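Local coordinates for protein aminoglycoside phosphotransferase (Alicyclobacillus acidocaldarius subsp. acidocaldarius, PDB 4PDY) that probably transfers a phosphoryl group from a nucleotide to a small-molecule acceptor, as do its kinase-like phosphotransferase relatives, at residues A[42-47]-A[108-113]; A[104-109]-A[241-246]. All coordinates share one frame; numbering follows the deposited sequence. Where two conformers were deposited one is given.

In the fold
Contacts 1 and 2 both start from strand 103-109 of the antiparallel sheet that probably forms the N-terminal lobe of a kinase-like fold, and their centres lie 10 Å apart. Each is partly buried. Contact 1 joins the chain just beyond the strand, at 110-113, to strand 44-49, one strand removed in the same sheet with 54-60 between them, and is apolar: an indole meets two aliphatic side chains beside bound histidine. Contact 2 takes a tyrosine from inside the strand to the loop after strand 239-241 and is polar, held by a carboxylate and a water. The two meet where Trp47 packs on Val107; contact 1 braces an aromatic wall of the ligand pocket, and contact 2 ties the sheet to the acidic loop.

Contact 1. Residues A[42-47]-A[108-113]; sequences GNIEVW and TEWVSG. With HIS (histidine), chain B.
A wall of the ligand pocket, which probably corresponds to the nucleotide cleft of a kinase-like fold, is formed here by the indole of Trp110, and Ile44 and Val46 of strand 44-49 pack against it as a second layer. Residues 110-113 leave strand 103-109 in the manner of the kinase hinge, and the tryptophan reaches back to the sheet: its CG stands anti to the backbone N (chi1 -173°), which carries the six-membered ring toward strand 44-49. Val46 CG2 meets that ring obliquely, 3.6 Å from Trp110 CZ3. Ile44 approaches at about a right angle, and its CD1 lies 4.0 Å from Trp110 CZ3, at the ring edge and near its plane. Branched aliphatic residues suit these places because their compact methyls fill in around the six-membered ring without competing for the face that the ligand uses. Arg54 of strand 54-60 adds a cation-pi contact. Bound histidine lies over one face, its CD2 3.5 Å above the centre of the indole plane. From the backbone of this hinge-like segment, Val111 O accepts a hydrogen bond from the ligand's amino N at an unusually short 2.5 Å, a length best read with caution.

Contact 2. Residues A[104-109]-A[241-246]; sequences TYYVTE and LIDFEL
The ring of Tyr106 and the carboxylate of Glu245 meet edge-on from the tyrosine's side: Glu245 OE2 sits at the ring edge in its plane, while the two flat groups are turned 74° against each other. Tyr106 OH donates a 2.6 Å hydrogen bond to Glu245 OE2, which accepts it with its anti lone pair, the one directed away from OE1. Glu245 can deliver OE2 because its chain runs extended beyond CG. The tyrosine, in turn, has CG between the backbone N and the carbonyl carbon (chi1 64°), and this sends the long ring across to the loop. Tyrosine suits the place because it spans the gap from sheet to loop and ends in a hydroxyl that can both donate and accept: a water donates to Tyr106 OH at 3.0 Å and accepts from Phe244 N at 2.9 Å. Asp243, Phe244 and Glu245 probably correspond to the DFG motif of protein kinases, and Asp243 has a left-handed backbone (phi 61°) like that of a DFG-in aspartate. Consistently, the Phe244 ring packs on Met70 and Leu74 of helix 64-79. A phenylalanine in place of Tyr106 would probably leave Glu245 OE2 without this donor and the water without one of its two anchors. Glutamate suits its position because OE2 takes both the tyrosine proton and a salt bridge from Lys58, whose strand pairs with that of Tyr106. Within the loop, Glu245 N makes a weak hydrogen bond of 3.3 Å to Asp243 OD1, an oxygen that lies 4.1 Å from Tyr106 OH.

Contact 1. Residues A[42-47]-A[108-113]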
ATOM      1  N   GLY A  42       7.742 -14.220  -9.075  1.00 20.24           N
ATOM      2  CA  GLY A  42       7.702 -13.151  -8.085  1.00 23.71           C
ATOM      3  C   GLY A  42       7.585 -13.779  -6.720  1.00 24.16           C
ATOM      4  O   GLY A  42       8.302 -14.724  -6.412  1.00 29.60           O
ATOM      5  N   ASN A  43       6.666 -13.272  -5.905  1.00 26.01           N
ATOM      6  CA  ASN A  43       6.510 -13.796  -4.541  1.00 25.85           C
ATOM      7  C   ASN A  43       5.405 -14.842  -4.409  1.00 21.52           C
ATOM      8  O   ASN A  43       5.006 -15.183  -3.298  1.00 24.65           O
ATOM      9  CB  ASN A  43       6.287 -12.672  -3.534  1.00 28.07           C
ATOM     10  CG  ASN A  43       4.896 -12.091  -3.608  1.00 32.17           C
ATOM     11  OD1 ASN A  43       4.148 -12.365  -4.544  1.00 38.43           O
ATOM     12  ND2 ASN A  43       4.531 -11.293  -2.606  1.00 36.53           N
ATOM     13  N   ILE A  44       4.925 -15.355  -5.542  1.00 21.03           N
ATOM     14  CA  ILE A  44       4.038 -16.510  -5.532  1.00 17.56           C
ATOM     15  C   ILE A  44       4.616 -17.620  -6.389  1.00 15.31           C
ATOM     16  O   ILE A  44       5.622 -17.439  -7.080  1.00 19.35           O
ATOM     17  CB  ILE A  44       2.590 -16.164  -5.943  1.00 20.61           C
ATOM     18  CG1 ILE A  44       2.515 -15.527  -7.335  1.00 22.58           C
ATOM     19  CG2 ILE A  44       1.938 -15.255  -4.908  1.00 22.91           C
ATOM     20  CD1 ILE A  44       2.465 -16.525  -8.447  1.00 25.37           C
ATOM     21  N   GLU A  45       4.012 -18.778  -6.251  1.00 13.29           N
ATOM     22  CA  GLU A  45       4.304 -19.904  -7.113  1.00 12.84           C
ATOM     23  C   GLU A  45       3.096 -20.170  -7.988  1.00 12.24           C
ATOM     24  O   GLU A  45       1.970 -20.203  -7.526  1.00 13.23           O
ATOM     25  CB  GLU A  45       4.617 -21.130  -6.256  1.00 14.43           C
ATOM     26  CG  GLU A  45       5.250 -22.264  -7.023  1.00 14.82           C
ATOM     27  CD  GLU A  45       5.694 -23.399  -6.119  1.00 13.56           C
ATOM     28  OE1 GLU A  45       6.763 -23.278  -5.478  1.00 18.51           O
ATOM     29  OE2 GLU A  45       4.982 -24.421  -6.050  1.00 14.26           O
ATOM     30  N   VAL A  46       3.344 -20.354  -9.281  1.00 11.58           N
ATOM     31  CA  VAL A  46       2.285 -20.648 -10.232  1.00 11.11           C
ATOM     32  C   VAL A  46       2.150 -22.159 -10.361  1.00  9.04           C
ATOM     33  O   VAL A  46       3.143 -22.842 -10.599  1.00 12.49           O
ATOM     34  CB  VAL A  46       2.591 -20.039 -11.610  1.00 14.03           C
ATOM     35  CG1 VAL A  46       1.476 -20.326 -12.630  1.00 13.28           C
ATOM     36  CG2 VAL A  46       2.834 -18.556 -11.465  1.00 15.84           C
ATOM     37  N   TRP A  47       0.945 -22.665 -10.180  1.00  9.88           N
ATOM     38  CA  TRP A  47       0.614 -24.073 -10.360  1.00  9.91           C
ATOM     39  C   TRP A  47      -0.299 -24.219 -11.581  1.00 10.27           C
ATOM     40  O   TRP A  47      -1.273 -23.488 -11.697  1.00 10.49           O
ATOM     41  CB  TRP A  47      -0.159 -24.593  -9.155  1.00 10.12           C
ATOM     42  CG  TRP A  47       0.580 -24.649  -7.879  1.00 10.24           C
ATOM     43  CD1 TRP A  47       1.892 -24.331  -7.649  1.00 11.15           C
ATOM     44  CD2 TRP A  47       0.041 -25.060  -6.615  1.00  9.49           C
ATOM     45  NE1 TRP A  47       2.207 -24.535  -6.316  1.00 11.01           N
ATOM     46  CE2 TRP A  47       1.084 -24.994  -5.673  1.00  9.54           C
ATOM     47  CE3 TRP A  47      -1.208 -25.520  -6.206  1.00  9.12           C
ATOM     48  CZ2 TRP A  47       0.891 -25.327  -4.336  1.00 10.66           C
ATOM     49  CZ3 TRP A  47      -1.396 -25.849  -4.879  1.00 10.12           C
ATOM     50  CH2 TRP A  47      -0.344 -25.768  -3.970  1.00 10.67           C
ATOM     51  N   THR A 108      -4.978 -19.344  -4.494  1.00  9.36           N
ATOM     52  CA  THR A 108      -6.101 -18.684  -5.151  1.00  9.78           C
ATOM     53  C   THR A 108      -6.154 -19.055  -6.626  1.00  9.78           C
ATOM     54  O   THR A 108      -5.178 -19.534  -7.244  1.00 11.56           O
ATOM     55  CB  THR A 108      -6.051 -17.147  -5.061  1.00 11.56           C
ATOM     56  OG1 THR A 108      -4.936 -16.637  -5.781  1.00 14.43           O
ATOM     57  CG2 THR A 108      -5.949 -16.665  -3.625  1.00 12.16           C
ATOM     58  N   GLU A 109      -7.339 -18.875  -7.195  0.50  9.74           N
ATOM     59  CA  GLU A 109      -7.491 -18.958  -8.643  0.50 10.28           C
ATOM     60  C   GLU A 109      -6.571 -17.892  -9.213  0.50 12.13           C
ATOM     61  O   GLU A 109      -6.335 -16.861  -8.570  0.50 12.66           O
ATOM     62  CB  GLU A 109      -8.948 -18.686  -9.073  0.50 12.40           C
ATOM     63  CG  GLU A 109     -10.015 -19.610  -8.483  0.50 12.47           C
ATOM     64  CD  GLU A 109     -10.029 -21.051  -9.019  0.50 14.32           C
ATOM     65  OE1 GLU A 109      -9.475 -21.336 -10.102  0.50 16.98           O
ATOM     66  OE2 GLU A 109     -10.629 -21.925  -8.345  0.50 16.50           O
ATOM     67  N   TRP A 110      -6.049 -18.118 -10.410  1.00 15.21           N
ATOM     68  CA  TRP A 110      -5.250 -17.134 -11.073  1.00 15.23           C
ATOM     69  C   TRP A 110      -6.079 -15.999 -11.607  1.00 16.52           C
ATOM     70  O   TRP A 110      -7.160 -16.216 -12.143  1.00 21.28           O
ATOM     71  CB  TRP A 110      -4.613 -17.774 -12.286  1.00 18.77           C
ATOM     72  CG  TRP A 110      -3.655 -16.923 -12.949  1.00 18.07           C
ATOM     73  CD1 TRP A 110      -3.795 -16.235 -14.142  1.00 20.23           C
ATOM     74  CD2 TRP A 110      -2.339 -16.715 -12.514  1.00 18.60           C
ATOM     75  NE1 TRP A 110      -2.622 -15.580 -14.428  1.00 22.46           N
ATOM     76  CE2 TRP A 110      -1.713 -15.864 -13.440  1.00 20.81           C
ATOM     77  CE3 TRP A 110      -1.611 -17.177 -11.416  1.00 20.50           C
ATOM     78  CZ2 TRP A 110      -0.411 -15.442 -13.278  1.00 23.77           C
ATOM     79  CZ3 TRP A 110      -0.335 -16.759 -11.256  1.00 26.04           C
ATOM     80  CH2 TRP A 110       0.268 -15.913 -12.183  1.00 25.46           C
ATOM     81  N   VAL A 111      -5.560 -14.785 -11.467  1.00 15.24           N
ATOM     82  CA  VAL A 111      -6.175 -13.601 -12.032  1.00 16.64           C
ATOM     83  C   VAL A 111      -5.348 -13.107 -13.201  1.00 16.19           C
ATOM     84  O   VAL A 111      -4.192 -12.735 -13.036  1.00 16.61           O
ATOM     85  CB  VAL A 111      -6.282 -12.472 -10.991  1.00 17.64           C
ATOM     86  CG1 VAL A 111      -6.931 -11.272 -11.648  1.00 16.50           C
ATOM     87  CG2 VAL A 111      -7.069 -12.957  -9.789  1.00 19.85           C
ATOM     88  N   SER A 112      -5.950 -13.126 -14.386  1.00 19.07           N
ATOM     89  CA  SER A 112      -5.304 -12.614 -15.579  1.00 20.88           C
ATOM     90  C   SER A 112      -5.273 -11.099 -15.517  1.00 17.23           C
ATOM     91  O   SER A 112      -6.282 -10.455 -15.242  1.00 20.87           O
ATOM     92  CB  SER A 112      -6.060 -13.053 -16.845  1.00 23.18           C
ATOM     93  OG  SER A 112      -6.105 -14.457 -16.951  1.00 29.69           O
ATOM     94  N   GLY A 113      -4.109 -10.529 -15.771  1.00 18.23           N
ATOM     95  CA  GLY A 113      -3.945  -9.065 -15.726  1.00 19.94           C
ATOM     96  C   GLY A 113      -2.502  -8.639 -15.612  1.00 20.41           C
ATOM     97  O   GLY A 113      -1.595  -9.485 -15.595  1.00 25.48           O
TER
HETATM   98  N   HIS B 401      -1.735 -12.257 -13.183  1.00 46.96           N
HETATM   99  CA  HIS B 401      -0.772 -11.693 -12.243  1.00 42.08           C
HETATM  100  C   HIS B 401       0.393 -11.091 -13.022  1.00 36.73           C
HETATM  101  O   HIS B 401       1.396 -11.681 -13.210  1.00 48.44           O
HETATM  102  CB  HIS B 401      -0.238 -12.754 -11.273  1.00 46.47           C
HETATM  103  CG  HIS B 401      -1.246 -13.273 -10.288  1.00 39.56           C
HETATM  104  ND1 HIS B 401      -0.958 -13.412  -8.947  1.00 40.71           N
HETATM  105  CD2 HIS B 401      -2.520 -13.710 -10.445  1.00 36.94           C
HETATM  106  CE1 HIS B 401      -2.013 -13.902  -8.319  1.00 28.64           C
HETATM  107  NE2 HIS B 401      -2.977 -14.085  -9.202  1.00 28.08           N
HETATM  108  OXT HIS B 401       0.312  -9.946 -13.481  1.00 52.14           O

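Contact 2. Residues A[104-109]-A[241-246]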
ATOM      1  N   THR A 104       2.527 -20.918   6.404  1.00  9.91           N
ATOM      2  CA  THR A 104       1.122 -21.030   6.079  1.00 10.08           C
ATOM      3  C   THR A 104       1.010 -20.829   4.571  1.00 10.84           C
ATOM      4  O   THR A 104       1.365 -19.790   4.054  1.00 12.39           O
ATOM      5  CB  THR A 104       0.292 -19.947   6.818  1.00 11.13           C
ATOM      6  OG1 THR A 104       0.467 -20.112   8.232  1.00 12.61           O
ATOM      7  CG2 THR A 104      -1.189 -20.006   6.454  1.00 12.11           C
ATOM      8  N   TYR A 105       0.539 -21.850   3.870  1.00  9.96           N
ATOM      9  CA  TYR A 105       0.339 -21.791   2.430  1.00 10.09           C
ATOM     10  C   TYR A 105      -1.127 -21.593   2.119  1.00  8.62           C
ATOM     11  O   TYR A 105      -1.978 -22.258   2.702  1.00  9.55           O
ATOM     12  CB  TYR A 105       0.814 -23.102   1.800  1.00 10.62           C
ATOM     13  CG  TYR A 105       2.294 -23.361   1.960  1.00  9.58           C
ATOM     14  CD1 TYR A 105       3.212 -22.826   1.058  1.00 10.57           C
ATOM     15  CD2 TYR A 105       2.777 -24.106   3.023  1.00 10.53           C
ATOM     16  CE1 TYR A 105       4.562 -23.062   1.190  1.00 12.62           C
ATOM     17  CE2 TYR A 105       4.135 -24.321   3.181  1.00 10.14           C
ATOM     18  CZ  TYR A 105       5.026 -23.781   2.283  1.00 11.16           C
ATOM     19  OH  TYR A 105       6.373 -24.037   2.391  1.00 12.83           O
ATOM     20  N   TYR A 106      -1.407 -20.724   1.159  1.00  9.84           N
ATOM     21  CA  TYR A 106      -2.769 -20.614   0.644  1.00  9.59           C
ATOM     22  C   TYR A 106      -2.745 -20.369  -0.842  1.00  8.75           C
ATOM     23  O   TYR A 106      -1.767 -19.860  -1.367  1.00  9.67           O
ATOM     24  CB  TYR A 106      -3.584 -19.540   1.414  1.00  9.64           C
ATOM     25  CG  TYR A 106      -3.078 -18.132   1.283  1.00 10.42           C
ATOM     26  CD1 TYR A 106      -3.493 -17.322   0.246  1.00 10.37           C
ATOM     27  CD2 TYR A 106      -2.233 -17.580   2.242  1.00 10.33           C
ATOM     28  CE1 TYR A 106      -3.029 -16.036   0.086  1.00 10.03           C
ATOM     29  CE2 TYR A 106      -1.768 -16.279   2.094  1.00 11.08           C
ATOM     30  CZ  TYR A 106      -2.182 -15.498   1.026  1.00 11.08           C
ATOM     31  OH  TYR A 106      -1.745 -14.198   0.861  1.00 13.13           O
ATOM     32  N   VAL A 107      -3.835 -20.771  -1.489  1.00  9.06           N
ATOM     33  CA  VAL A 107      -3.911 -20.850  -2.937  1.00  9.55           C
ATOM     34  C   VAL A 107      -5.139 -20.073  -3.390  1.00  9.36           C
ATOM     35  O   VAL A 107      -6.211 -20.172  -2.786  1.00 10.16           O
ATOM     36  CB  VAL A 107      -4.023 -22.334  -3.370  1.00  9.78           C
ATOM     37  CG1 VAL A 107      -4.187 -22.448  -4.867  1.00 10.79           C
ATOM     38  CG2 VAL A 107      -2.814 -23.152  -2.915  1.00 10.55           C
ATOM     39  N   THR A 108      -4.978 -19.344  -4.494  1.00  9.36           N
ATOM     40  CA  THR A 108      -6.101 -18.684  -5.151  1.00  9.78           C
ATOM     41  C   THR A 108      -6.154 -19.055  -6.626  1.00  9.78           C
ATOM     42  O   THR A 108      -5.178 -19.534  -7.244  1.00 11.56           O
ATOM     43  CB  THR A 108      -6.051 -17.147  -5.061  1.00 11.56           C
ATOM     44  OG1 THR A 108      -4.936 -16.637  -5.781  1.00 14.43           O
ATOM     45  CG2 THR A 108      -5.949 -16.665  -3.625  1.00 12.16           C
ATOM     46  N   GLU A 109      -7.339 -18.875  -7.195  0.50  9.74           N
ATOM     47  CA  GLU A 109      -7.491 -18.958  -8.643  0.50 10.28           C
ATOM     48  C   GLU A 109      -6.571 -17.892  -9.213  0.50 12.13           C
ATOM     49  O   GLU A 109      -6.335 -16.861  -8.570  0.50 12.66           O
ATOM     50  CB  GLU A 109      -8.948 -18.686  -9.073  0.50 12.40           C
ATOM     51  CG  GLU A 109     -10.015 -19.610  -8.483  0.50 12.47           C
ATOM     52  CD  GLU A 109     -10.029 -21.051  -9.019  0.50 14.32           C
ATOM     53  OE1 GLU A 109      -9.475 -21.336 -10.102  0.50 16.98           O
ATOM     54  OE2 GLU A 109     -10.629 -21.925  -8.345  0.50 16.50           O
ATOM     55  N   LEU A 241      -7.633  -7.072  -6.442  1.00 10.59           N
ATOM     56  CA  LEU A 241      -6.622  -7.091  -5.413  1.00 11.04           C
ATOM     57  C   LEU A 241      -6.190  -8.499  -5.066  1.00 10.32           C
ATOM     58  O   LEU A 241      -6.994  -9.420  -5.016  1.00 12.13           O
ATOM     59  CB  LEU A 241      -7.127  -6.419  -4.138  1.00 12.10           C
ATOM     60  CG  LEU A 241      -7.402  -4.928  -4.250  1.00 12.45           C
ATOM     61  CD1 LEU A 241      -8.178  -4.466  -3.024  1.00 13.41           C
ATOM     62  CD2 LEU A 241      -6.128  -4.115  -4.388  1.00 14.55           C
ATOM     63  N   ILE A 242      -4.907  -8.632  -4.785  1.00 10.71           N
ATOM     64  CA  ILE A 242      -4.367  -9.834  -4.173  1.00 10.77           C
ATOM     65  C   ILE A 242      -3.544  -9.441  -2.927  1.00 10.22           C
ATOM     66  O   ILE A 242      -3.230  -8.259  -2.726  1.00 10.60           O
ATOM     67  CB  ILE A 242      -3.551 -10.681  -5.151  1.00 13.32           C
ATOM     68  CG1 ILE A 242      -2.328  -9.900  -5.572  1.00 12.67           C
ATOM     69  CG2 ILE A 242      -4.413 -11.054  -6.369  1.00 14.99           C
ATOM     70  CD1 ILE A 242      -1.354 -10.717  -6.384  1.00 15.98           C
ATOM     71  N   ASP A 243      -3.206 -10.436  -2.129  1.00 10.44           N
ATOM     72  CA  ASP A 243      -2.396 -10.254  -0.911  1.00  9.79           C
ATOM     73  C   ASP A 243      -3.036  -9.348   0.139  1.00 10.10           C
ATOM     74  O   ASP A 243      -2.669  -8.185   0.232  1.00 12.04           O
ATOM     75  CB  ASP A 243      -0.988  -9.755  -1.234  1.00 11.53           C
ATOM     76  CG  ASP A 243      -0.040  -9.884  -0.059  1.00 13.05           C
ATOM     77  OD1 ASP A 243      -0.479 -10.321   1.023  1.00 14.41           O
ATOM     78  OD2 ASP A 243       1.142  -9.522  -0.227  1.00 22.18           O
ATOM     79  N   PHE A 244      -3.979  -9.933   0.865  1.00  8.75           N
ATOM     80  CA  PHE A 244      -4.715  -9.236   1.917  1.00  9.70           C
ATOM     81  C   PHE A 244      -4.065  -9.444   3.280  1.00 10.85           C
ATOM     82  O   PHE A 244      -4.709  -9.230   4.289  1.00 11.18           O
ATOM     83  CB  PHE A 244      -6.181  -9.707   1.914  1.00  9.84           C
ATOM     84  CG  PHE A 244      -6.996  -9.127   0.789  1.00  9.61           C
ATOM     85  CD1 PHE A 244      -7.000  -9.707  -0.490  1.00 12.28           C
ATOM     86  CD2 PHE A 244      -7.721  -7.957   0.995  1.00 10.62           C
ATOM     87  CE1 PHE A 244      -7.757  -9.137  -1.505  1.00 12.51           C
ATOM     88  CE2 PHE A 244      -8.463  -7.391  -0.028  1.00 12.25           C
ATOM     89  CZ  PHE A 244      -8.480  -7.978  -1.263  1.00 12.10           C
ATOM     90  N   GLU A 245      -2.794  -9.808   3.329  1.00 10.27           N
ATOM     91  CA  GLU A 245      -2.141 -10.171   4.592  1.00 10.65           C
ATOM     92  C   GLU A 245      -1.958  -8.981   5.538  1.00 10.83           C
ATOM     93  O   GLU A 245      -1.845  -9.183   6.734  1.00 13.50           O
ATOM     94  CB  GLU A 245      -0.802 -10.853   4.314  1.00 10.74           C
ATOM     95  CG  GLU A 245      -0.958 -12.161   3.576  1.00 12.01           C
ATOM     96  CD  GLU A 245       0.350 -12.833   3.240  1.00 15.33           C
ATOM     97  OE1 GLU A 245       1.381 -12.527   3.854  1.00 16.87           O
ATOM     98  OE2 GLU A 245       0.336 -13.678   2.314  1.00 17.13           O
ATOM     99  N   LEU A 246      -1.855  -7.781   4.986  1.00 10.08           N
ATOM    100  CA  LEU A 246      -1.746  -6.577   5.826  1.00 10.66           C
ATOM    101  C   LEU A 246      -3.083  -5.885   6.064  1.00 10.93           C
ATOM    102  O   LEU A 246      -3.132  -4.881   6.786  1.00 13.38           O
ATOM    103  CB  LEU A 246      -0.752  -5.607   5.194  1.00 13.43           C
ATOM    104  CG  LEU A 246       0.679  -6.103   5.083  1.00 16.76           C
ATOM    105  CD1 LEU A 246       1.572  -5.032   4.508  1.00 18.40           C
ATOM    106  CD2 LEU A 246       1.202  -6.569   6.430  1.00 20.82           C
TER
HETATM  107  O   HOH W   1      -4.328 -12.797   0.406  1.00 13.36           O